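Side-chain contacts in phospholipase C-beta (PLC-beta) (Sepia officinalis, PDB 3QR0), which belongs to the phospholipase C-beta family and joins PH, EF-hand-like, TIM-barrel and C2 domains in one chain that binds a calcium ion: residues 367-372 / 394-399; 416-421 / 426-431; 340-345 / 349-354; 403-406 / 411-414. All blocks are in the same frame, centred on the assembly; numbering follows the deposited sequence.

Contact 1 of 4, residues 367-372 / 394-399; sequences LELDCW and KDVVYA. With CA (calcium ion), chain B.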
# COMPACT_ATOMS: atom_id res chain seq x y z
N LEU A 367 15.03 -5.25 -4.32
CA LEU A 367 15.73 -4.00 -4.09
C LEU A 367 16.94 -3.92 -4.99
O LEU A 367 17.41 -4.94 -5.51
CB LEU A 367 16.21 -3.93 -2.64
CG LEU A 367 15.26 -4.39 -1.54
CD1 LEU A 367 16.01 -4.42 -0.20
CD2 LEU A 367 14.04 -3.50 -1.46
N GLU A 368 17.46 -2.71 -5.16
CA GLU A 368 18.66 -2.51 -5.96
C GLU A 368 19.77 -1.86 -5.14
O GLU A 368 19.54 -0.93 -4.37
CB GLU A 368 18.33 -1.65 -7.17
CG GLU A 368 19.49 -1.50 -8.15
CD GLU A 368 19.06 -0.87 -9.46
OE1 GLU A 368 17.89 -0.48 -9.56
OE2 GLU A 368 19.90 -0.76 -10.37
N LEU A 369 20.98 -2.38 -5.32
CA LEU A 369 22.18 -1.87 -4.68
C LEU A 369 23.22 -1.63 -5.77
O LEU A 369 23.70 -2.58 -6.41
CB LEU A 369 22.72 -2.88 -3.65
CG LEU A 369 21.91 -3.21 -2.39
CD1 LEU A 369 20.62 -3.98 -2.68
CD2 LEU A 369 22.76 -4.01 -1.40
N ASP A 370 23.54 -0.35 -6.00
CA ASP A 370 24.57 0.05 -6.96
C ASP A 370 25.89 0.17 -6.21
O ASP A 370 26.11 1.15 -5.49
CB ASP A 370 24.25 1.40 -7.60
CG ASP A 370 23.11 1.34 -8.60
OD1 ASP A 370 22.43 0.30 -8.72
OD2 ASP A 370 22.87 2.36 -9.27
N CYS A 371 26.77 -0.81 -6.40
CA CYS A 371 28.00 -0.91 -5.61
C CYS A 371 29.21 -0.34 -6.34
O CYS A 371 29.47 -0.71 -7.49
CB CYS A 371 28.25 -2.36 -5.21
SG CYS A 371 26.81 -3.13 -4.43
N TRP A 372 29.95 0.54 -5.67
CA TRP A 372 31.15 1.17 -6.22
C TRP A 372 32.30 1.10 -5.21
O TRP A 372 32.08 0.94 -4.00
CB TRP A 372 30.87 2.64 -6.58
CG TRP A 372 29.79 2.80 -7.62
CD1 TRP A 372 28.44 2.83 -7.41
CD2 TRP A 372 29.97 2.96 -9.04
NE1 TRP A 372 27.78 3.00 -8.60
CE2 TRP A 372 28.69 3.08 -9.62
CE3 TRP A 372 31.10 3.03 -9.87
CZ2 TRP A 372 28.50 3.24 -11.00
CZ3 TRP A 372 30.91 3.19 -11.24
CH2 TRP A 372 29.62 3.30 -11.79
N LYS A 394 28.11 -1.83 3.78
CA LYS A 394 27.94 -2.57 5.03
C LYS A 394 26.70 -2.10 5.82
O LYS A 394 25.91 -2.92 6.28
CB LYS A 394 29.20 -2.45 5.90
CG LYS A 394 29.19 -3.23 7.20
CD LYS A 394 30.55 -3.08 7.89
CE LYS A 394 30.58 -3.73 9.27
NZ LYS A 394 31.98 -3.81 9.77
N ASP A 395 26.54 -0.78 5.95
CA ASP A 395 25.37 -0.23 6.63
C ASP A 395 24.07 -0.65 5.95
O ASP A 395 23.10 -1.00 6.62
CB ASP A 395 25.43 1.31 6.69
CG ASP A 395 26.51 1.82 7.65
OD1 ASP A 395 27.04 1.02 8.45
OD2 ASP A 395 26.82 3.03 7.60
N VAL A 396 24.04 -0.62 4.62
CA VAL A 396 22.83 -1.02 3.88
C VAL A 396 22.44 -2.48 4.14
O VAL A 396 21.28 -2.77 4.44
CB VAL A 396 22.98 -0.76 2.35
CG1 VAL A 396 21.86 -1.43 1.58
CG2 VAL A 396 23.01 0.74 2.06
N VAL A 397 23.40 -3.41 4.06
CA VAL A 397 23.05 -4.83 4.23
C VAL A 397 22.60 -5.17 5.65
O VAL A 397 21.73 -6.02 5.84
CB VAL A 397 24.15 -5.81 3.74
CG1 VAL A 397 24.25 -5.77 2.20
CG2 VAL A 397 25.49 -5.51 4.39
N TYR A 398 23.17 -4.51 6.65
CA TYR A 398 22.67 -4.65 8.03
C TYR A 398 21.26 -4.06 8.18
O TYR A 398 20.46 -4.57 8.96
CB TYR A 398 23.67 -4.06 9.04
CG TYR A 398 24.77 -5.02 9.38
CD1 TYR A 398 24.59 -5.99 10.37
CD2 TYR A 398 25.98 -5.01 8.70
CE1 TYR A 398 25.59 -6.89 10.69
CE2 TYR A 398 27.00 -5.91 9.01
CZ TYR A 398 26.79 -6.85 10.01
OH TYR A 398 27.78 -7.75 10.33
N ALA A 399 20.97 -3.00 7.43
CA ALA A 399 19.61 -2.43 7.37
C ALA A 399 18.63 -3.41 6.73
O ALA A 399 17.53 -3.65 7.25
CB ALA A 399 19.62 -1.12 6.58
CA CA B . 21.18 1.20 -10.76
O HOH W 1 21.65 3.18 -12.13
O HOH W 2 19.55 1.49 -12.54
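Leu369, midway along strand 366-372, reaches toward helix 393-403 and sets its CD2 methyl against Val396 CG1 at 4.0 Å. The same methyl also comes within 4.3 Å of Val397 CG1, so one branch of the leucine serves two successive residues of the helix. Leu369 and Val396 pass each other in opposite directions rather than meeting head on. In Val396, CG1 lies anti to the backbone N (chi1 168°), which puts this branch, and not CG2, against the leucine. All three residues are buried, and compact branched hydrocarbons suit the layer between strand and helix in this alpha/beta barrel. Ile400 and Phe393 of the same helix add to the packing around Leu369, and Ala435 and Phe436 of helix 422-436 lie against Val397.

The outer side of the helix is more open to solvent, as befits polar groups there: Lys394 is exposed, and Asp395 and Tyr398 are partly so, though Tyr398 still rests on Ala435 of helix 422-436.

On the strand, alternation sends Glu368 and Asp370 the opposite way from Leu369, to the calcium ion. The extended Glu368 chain delivers OE2 to the metal at 2.4 Å, while Asp370 grips it with both carboxylate oxygens, OD2 at 2.5 Å. Two waters, Asn339 and Glu417 complete the seven ligand atoms, and Glu368 OE1 is paired with Arg570. The strand thus presents hydrocarbon to the helix on one side and hard carboxylate oxygen, a donor type that suits calcium, on the other.

Contact 2 of 4, residues 416-421 / 426-431; sequences FENHCS and KLLAQY. With CA (calcium ion), chain B.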
# COMPACT_ATOMS: atom_id res chain seq x y z
N PHE A 416 22.03 -6.51 -7.57
CA PHE A 416 23.34 -5.88 -7.51
C PHE A 416 23.73 -5.33 -8.88
O PHE A 416 23.75 -6.05 -9.87
CB PHE A 416 24.42 -6.87 -7.06
CG PHE A 416 24.48 -7.08 -5.57
CD1 PHE A 416 25.63 -6.80 -4.86
CD2 PHE A 416 23.37 -7.56 -4.87
CE1 PHE A 416 25.69 -7.00 -3.47
CE2 PHE A 416 23.42 -7.76 -3.49
CZ PHE A 416 24.58 -7.48 -2.80
N GLU A 417 24.01 -4.03 -8.93
CA GLU A 417 24.69 -3.45 -10.08
C GLU A 417 26.12 -3.24 -9.59
O GLU A 417 26.41 -2.31 -8.84
CB GLU A 417 24.04 -2.14 -10.49
CG GLU A 417 24.48 -1.64 -11.84
CD GLU A 417 24.02 -0.22 -12.10
OE1 GLU A 417 22.80 0.04 -12.05
OE2 GLU A 417 24.89 0.65 -12.35
N ASN A 418 27.00 -4.15 -10.00
CA ASN A 418 28.32 -4.30 -9.39
C ASN A 418 29.41 -3.59 -10.19
O ASN A 418 29.69 -3.97 -11.32
CB ASN A 418 28.61 -5.79 -9.28
CG ASN A 418 29.67 -6.11 -8.26
OD1 ASN A 418 30.51 -5.27 -7.92
ND2 ASN A 418 29.66 -7.36 -7.79
N HIS A 419 30.03 -2.57 -9.60
CA HIS A 419 31.14 -1.87 -10.25
C HIS A 419 32.44 -1.98 -9.46
O HIS A 419 33.40 -1.27 -9.75
CB HIS A 419 30.78 -0.40 -10.46
CG HIS A 419 29.53 -0.20 -11.26
ND1 HIS A 419 29.53 -0.15 -12.63
CD2 HIS A 419 28.24 -0.08 -10.87
CE1 HIS A 419 28.29 0.01 -13.06
NE2 HIS A 419 27.49 0.06 -12.02
N CYS A 420 32.48 -2.87 -8.48
CA CYS A 420 33.62 -2.94 -7.56
C CYS A 420 34.79 -3.74 -8.12
O CYS A 420 34.61 -4.66 -8.91
CB CYS A 420 33.19 -3.54 -6.23
SG CYS A 420 32.21 -2.43 -5.22
N SER A 421 35.99 -3.37 -7.69
CA SER A 421 37.19 -4.16 -7.94
C SER A 421 37.07 -5.48 -7.19
O SER A 421 36.23 -5.62 -6.30
CB SER A 421 38.43 -3.41 -7.47
OG SER A 421 38.36 -3.18 -6.07
N LYS A 426 35.14 -8.82 -2.61
CA LYS A 426 35.36 -9.76 -1.52
C LYS A 426 34.67 -9.26 -0.26
O LYS A 426 34.07 -10.05 0.48
CB LYS A 426 36.85 -9.95 -1.24
CG LYS A 426 37.54 -10.88 -2.23
CD LYS A 426 39.05 -10.80 -2.11
CE LYS A 426 39.73 -11.86 -2.96
NZ LYS A 426 39.70 -13.23 -2.32
N LEU A 427 34.73 -7.95 -0.04
CA LEU A 427 34.09 -7.33 1.11
C LEU A 427 32.57 -7.32 0.97
O LEU A 427 31.87 -7.56 1.95
CB LEU A 427 34.64 -5.91 1.33
CG LEU A 427 36.13 -5.87 1.67
CD1 LEU A 427 36.65 -4.44 1.70
CD2 LEU A 427 36.42 -6.57 3.00
N LEU A 428 32.06 -7.06 -0.24
CA LEU A 428 30.62 -7.17 -0.49
C LEU A 428 30.12 -8.54 -0.05
O LEU A 428 29.16 -8.65 0.72
CB LEU A 428 30.27 -6.98 -1.97
CG LEU A 428 30.54 -5.64 -2.66
CD1 LEU A 428 30.16 -5.74 -4.13
CD2 LEU A 428 29.81 -4.49 -1.99
N ALA A 429 30.78 -9.59 -0.54
CA ALA A 429 30.42 -10.97 -0.23
C ALA A 429 30.53 -11.25 1.26
O ALA A 429 29.65 -11.88 1.85
CB ALA A 429 31.29 -11.95 -1.02
N GLN A 430 31.62 -10.78 1.86
CA GLN A 430 31.85 -10.95 3.29
C GLN A 430 30.73 -10.33 4.12
O GLN A 430 30.20 -10.97 5.03
CB GLN A 430 33.19 -10.35 3.70
CG GLN A 430 33.52 -10.51 5.17
CD GLN A 430 34.83 -9.84 5.55
OE1 GLN A 430 35.77 -9.77 4.76
NE2 GLN A 430 34.90 -9.36 6.79
N TYR A 431 30.37 -9.08 3.81
CA TYR A 431 29.35 -8.37 4.58
C TYR A 431 27.94 -8.93 4.35
O TYR A 431 27.12 -8.89 5.26
CB TYR A 431 29.39 -6.86 4.30
CG TYR A 431 30.72 -6.19 4.62
CD1 TYR A 431 31.46 -6.55 5.75
CD2 TYR A 431 31.23 -5.20 3.79
CE1 TYR A 431 32.67 -5.94 6.03
CE2 TYR A 431 32.44 -4.59 4.06
CZ TYR A 431 33.16 -4.96 5.18
OH TYR A 431 34.36 -4.35 5.45
CA CA B . 21.18 1.20 -10.76
O HOH W 1 21.65 3.18 -12.13
O HOH W 2 19.55 1.49 -12.54
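The carboxamide of Asn418 and the CD1 methyl of Leu428 meet from opposite directions, the methyl lying nearly evenly between the two ends of the amide, 3.8 Å from OD1 and 4.0 Å from ND2. The amide is also the heart of an Asx turn: OD1 accepts the backbone N of Cys420 at 3.2 Å, with a C=O...N angle of 153° and the donor tilted 16° from the carbonyl plane. ND2 is taken by Asn470, so both ends of this buried amide are satisfied and its rotation is fixed.

A second flat pair sits one residue along on each side. The His419 ring meets the Glu417 carboxylate edge-on, NE2 donating to OE2 at 2.7 Å almost within the ring plane and using the anti lone pair of that oxygen. Trp372 stacks with the same imidazole, and Thr503 is a further partner of OE2. The other carboxylate oxygen, Glu417 OE1, binds the calcium ion at 2.4 Å, so histidine and threonine act as a second shell that orients a metal ligand.

The turn carries the chain out of strand 412-418 and into helix 422-436, with Ser421 at the N-cap, a beta-to-alpha junction of the TIM barrel. Leucine suits position 428 because the helix there faces a buried layer, to which Phe393, Met514 and Cys371 also contribute. Cysteine at 420 supplies a small, weakly polar surface beside it: with SG anti to the carbonyl carbon (chi1 -74°), the sulfur stands 4.0 Å from Leu428 CD1.

Contact 3 of 4, residues 340-345 / 349-354; sequences TYLTGH and GKSSVE
Thr343 leans across to Lys350 and Ser352, and its side chain divides the work by chemistry. CB comes no closer than 4.2 Å to Lys350 O. Held between the backbone N and the carbonyl carbon (chi1 61°), OG1 hydrogen-bonds to water 3, and the same water accepts from Lys350 N, bridging the two segments. OG1 also lies 3.4 Å from Lys350 O, at most a weak bond, and 3.8 Å from Lys350 CB. CG2 turns the other way and presses on Ser352 CB at 3.4 Å, tighter than usual for two carbons. Threonine suits this place, supplying both a hydroxyl for polar partners and a methyl for packing.

The backbones run antiparallel with a single bridge at Leu342 and Ser351. Thr343 N donates to Lys350 O at 3.1 Å in a nearly straight bond (168°), whereas the bond from Ser352 N to Tyr341 O is weak. Water 4 ties Gly344 N, His345 O and Lys350 O together. Near the closed end, Gly349 lets His345 O come close on the side where other residues carry a CB. Ser351 OG lies at the edge of the Tyr341 ring, 3.3 Å from CD1, and bonds to Thr389 O.

This irregular hairpin precedes helix 354-361, whose Ile355 N is capped by Ser352 OG. Tyr341 packs on Tyr356 of that helix and hydrogen-bonds to Asp370 on strand 366-372, while Ser351 touches Val391 of strand 391-392.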
# COMPACT_ATOMS: atom_id res chain seq x y z
N THR A 340 17.13 1.86 -5.13
CA THR A 340 16.44 1.95 -3.85
C THR A 340 17.10 2.94 -2.89
O THR A 340 16.41 3.59 -2.09
CB THR A 340 16.41 0.55 -3.19
OG1 THR A 340 15.95 -0.41 -4.15
CG2 THR A 340 15.51 0.54 -1.95
N TYR A 341 18.42 3.03 -2.97
CA TYR A 341 19.23 3.94 -2.16
C TYR A 341 18.89 5.43 -2.31
O TYR A 341 19.18 6.22 -1.42
CB TYR A 341 20.74 3.71 -2.41
CG TYR A 341 21.15 3.87 -3.86
CD1 TYR A 341 21.61 5.10 -4.34
CD2 TYR A 341 21.07 2.81 -4.76
CE1 TYR A 341 21.98 5.26 -5.66
CE2 TYR A 341 21.43 2.96 -6.08
CZ TYR A 341 21.89 4.20 -6.53
OH TYR A 341 22.25 4.36 -7.84
N LEU A 342 18.29 5.82 -3.44
CA LEU A 342 17.99 7.23 -3.71
C LEU A 342 16.67 7.68 -3.08
O LEU A 342 15.64 7.02 -3.22
CB LEU A 342 17.96 7.49 -5.22
CG LEU A 342 19.30 7.29 -5.94
CD1 LEU A 342 19.13 7.43 -7.45
CD2 LEU A 342 20.37 8.24 -5.41
N THR A 343 16.71 8.82 -2.39
CA THR A 343 15.51 9.35 -1.75
C THR A 343 14.90 10.53 -2.51
O THR A 343 13.86 11.05 -2.09
CB THR A 343 15.78 9.76 -0.30
OG1 THR A 343 16.78 10.79 -0.27
CG2 THR A 343 16.24 8.54 0.50
N GLY A 344 15.53 10.94 -3.61
CA GLY A 344 15.00 12.01 -4.45
C GLY A 344 15.44 11.93 -5.91
O GLY A 344 15.22 10.91 -6.57
N HIS A 345 16.06 13.00 -6.38
CA HIS A 345 16.49 13.16 -7.77
C HIS A 345 17.64 12.19 -8.08
O HIS A 345 18.48 11.93 -7.22
CB HIS A 345 16.96 14.60 -7.97
CG HIS A 345 17.04 15.05 -9.39
ND1 HIS A 345 18.18 14.92 -10.15
CD2 HIS A 345 16.14 15.71 -10.17
CE1 HIS A 345 17.97 15.45 -11.35
NE2 HIS A 345 16.74 15.93 -11.39
N GLY A 349 20.33 14.13 -5.85
CA GLY A 349 19.67 13.77 -4.60
C GLY A 349 20.58 13.09 -3.60
O GLY A 349 21.78 12.99 -3.82
N LYS A 350 20.00 12.65 -2.49
CA LYS A 350 20.75 11.95 -1.45
C LYS A 350 20.60 10.44 -1.60
O LYS A 350 19.56 9.96 -2.06
CB LYS A 350 20.26 12.35 -0.06
CG LYS A 350 20.62 13.78 0.33
CD LYS A 350 20.31 14.03 1.81
CE LYS A 350 20.79 15.40 2.26
NZ LYS A 350 20.25 15.75 3.61
N SER A 351 21.65 9.72 -1.21
CA SER A 351 21.57 8.29 -0.95
C SER A 351 21.29 8.08 0.54
O SER A 351 21.63 8.93 1.36
CB SER A 351 22.86 7.58 -1.35
OG SER A 351 23.05 7.63 -2.75
N SER A 352 20.68 6.95 0.88
CA SER A 352 20.22 6.70 2.25
C SER A 352 20.33 5.22 2.63
O SER A 352 20.21 4.34 1.78
CB SER A 352 18.76 7.16 2.38
OG SER A 352 18.17 6.76 3.61
N VAL A 353 20.57 4.96 3.91
CA VAL A 353 20.45 3.61 4.45
C VAL A 353 19.02 3.34 4.92
O VAL A 353 18.45 2.29 4.63
CB VAL A 353 21.41 3.38 5.64
CG1 VAL A 353 21.25 1.95 6.17
CG2 VAL A 353 22.85 3.65 5.22
N GLU A 354 18.44 4.30 5.64
CA GLU A 354 17.09 4.15 6.19
C GLU A 354 16.02 3.85 5.13
O GLU A 354 15.05 3.14 5.42
CB GLU A 354 16.70 5.39 7.00
CG GLU A 354 15.31 5.36 7.65
CD GLU A 354 15.12 4.21 8.64
OE1 GLU A 354 16.06 3.87 9.39
OE2 GLU A 354 14.00 3.66 8.68
O HOH W 3 17.36 13.27 -2.00
O HOH W 4 18.20 10.90 -4.55

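Contact 4 of 4, residues 403-406 / 411-414; sequences SAFK and PVIL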
# COMPACT_ATOMS: atom_id res chain seq x y z
N SER A 403 15.17 -5.42 8.45
CA SER A 403 13.80 -5.12 8.05
C SER A 403 13.20 -6.10 7.04
O SER A 403 11.99 -6.09 6.82
CB SER A 403 13.73 -3.70 7.48
OG SER A 403 14.23 -2.76 8.43
N ALA A 404 14.03 -6.95 6.45
CA ALA A 404 13.64 -7.80 5.32
C ALA A 404 12.34 -8.57 5.52
O ALA A 404 11.52 -8.66 4.61
CB ALA A 404 14.76 -8.77 4.98
N PHE A 405 12.15 -9.13 6.71
CA PHE A 405 11.01 -10.00 6.97
C PHE A 405 10.11 -9.56 8.12
O PHE A 405 9.41 -10.38 8.71
CB PHE A 405 11.51 -11.44 7.15
CG PHE A 405 12.38 -11.91 6.02
CD1 PHE A 405 11.83 -12.12 4.76
CD2 PHE A 405 13.75 -12.06 6.18
CE1 PHE A 405 12.63 -12.53 3.69
CE2 PHE A 405 14.55 -12.46 5.12
CZ PHE A 405 13.99 -12.70 3.88
N LYS A 406 10.10 -8.26 8.41
CA LYS A 406 9.23 -7.72 9.46
C LYS A 406 7.75 -7.71 9.06
O LYS A 406 6.89 -7.90 9.91
CB LYS A 406 9.66 -6.30 9.89
CG LYS A 406 10.85 -6.29 10.82
CD LYS A 406 11.10 -4.91 11.46
CE LYS A 406 10.38 -4.75 12.80
NZ LYS A 406 10.80 -3.51 13.53
N PRO A 411 10.30 -14.34 0.01
CA PRO A 411 11.71 -14.06 -0.27
C PRO A 411 12.02 -12.67 -0.83
O PRO A 411 11.19 -12.05 -1.51
CB PRO A 411 12.12 -15.15 -1.27
CG PRO A 411 10.85 -15.72 -1.79
CD PRO A 411 9.80 -15.51 -0.75
N VAL A 412 13.23 -12.21 -0.53
CA VAL A 412 13.72 -10.92 -1.00
C VAL A 412 14.77 -11.18 -2.06
O VAL A 412 15.55 -12.12 -1.95
CB VAL A 412 14.29 -10.09 0.17
CG1 VAL A 412 15.15 -8.92 -0.33
CG2 VAL A 412 13.15 -9.59 1.05
N ILE A 413 14.76 -10.36 -3.10
CA ILE A 413 15.76 -10.44 -4.16
C ILE A 413 16.54 -9.13 -4.17
O ILE A 413 15.95 -8.05 -4.24
CB ILE A 413 15.10 -10.68 -5.54
CG1 ILE A 413 14.37 -12.03 -5.56
CG2 ILE A 413 16.16 -10.66 -6.64
CD1 ILE A 413 13.33 -12.17 -6.70
N LEU A 414 17.86 -9.22 -4.08
CA LEU A 414 18.71 -8.05 -4.13
C LEU A 414 19.38 -7.96 -5.49
O LEU A 414 20.16 -8.83 -5.87
CB LEU A 414 19.77 -8.09 -3.03
CG LEU A 414 19.26 -8.26 -1.60
CD1 LEU A 414 20.42 -8.24 -0.63
CD2 LEU A 414 18.24 -7.19 -1.25
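Ala404 and Phe405 form the corner of a type I beta turn, closed by a 3.3 Å bond from Lys406 N to Ser403 O, which passes over the start of strand 412-418 with Ala404 CA 7.0 Å from Val412 CA. The turn ends helix 393-403, and the chain then enters the strand, which runs parallel to its neighbour 366-372. Strand, helix and strand make a beta-alpha-beta crossover of the TIM barrel, and this contact lies near the helix-to-strand return.

Val412 points its CB toward the turn, and its CG2 methyl does the touching. That methyl lies 4.0 Å from Phe405 CE1, in an oblique approach, and also reaches Ala404: the carbonyl O at 4.0 Å and CB at 4.3 Å. Phe405 leaves the backbone roughly across the line to the strand, and the swing of its ring (chi1 -53°) brings CE1 back to it. Pro411 meets the ring at its edge, CA lying 4.3 Å from CE1. Ala404 CB covers one face of the same ring, 3.6 Å above the plane and offset toward the rim, so a small residue here leaves the benzyl group space to lie close to the turn.

Around this patch Ala404 O is bonded by Arg365, and Lys406 pairs with Asp72 and makes a cation-pi contact with Phe138, linking the turn to the PH domain. The side chains meet through hydrocarbon alone, with one carbonyl oxygen beside the valine methyl, which implies that complementary shape and burial hold the turn on the strand, while polar groups at the margin find other partners.

In the fold
All four contacts belong to the first half of the TIM barrel. Contacts 1, 2 and 4 are buried and share one sheet: 1 uses strand 366-372, while contacts 2 and 4, their centres about 19 Å apart, take the two ends of its parallel neighbour, strand 412-418. In contacts 1 and 4 the side chains meet through hydrocarbon, and the two are joined through backbone bonding of Leu367 with Ile413. Contact 2 mixes a polar turn with hydrocarbon. Contact 1 gives two residues and contact 2 one to the same calcium ion. Contact 3, only partly buried and without regular strands, relies instead on backbone bonds and bridging waters; it reaches contact 1 through Tyr341 and Thr340.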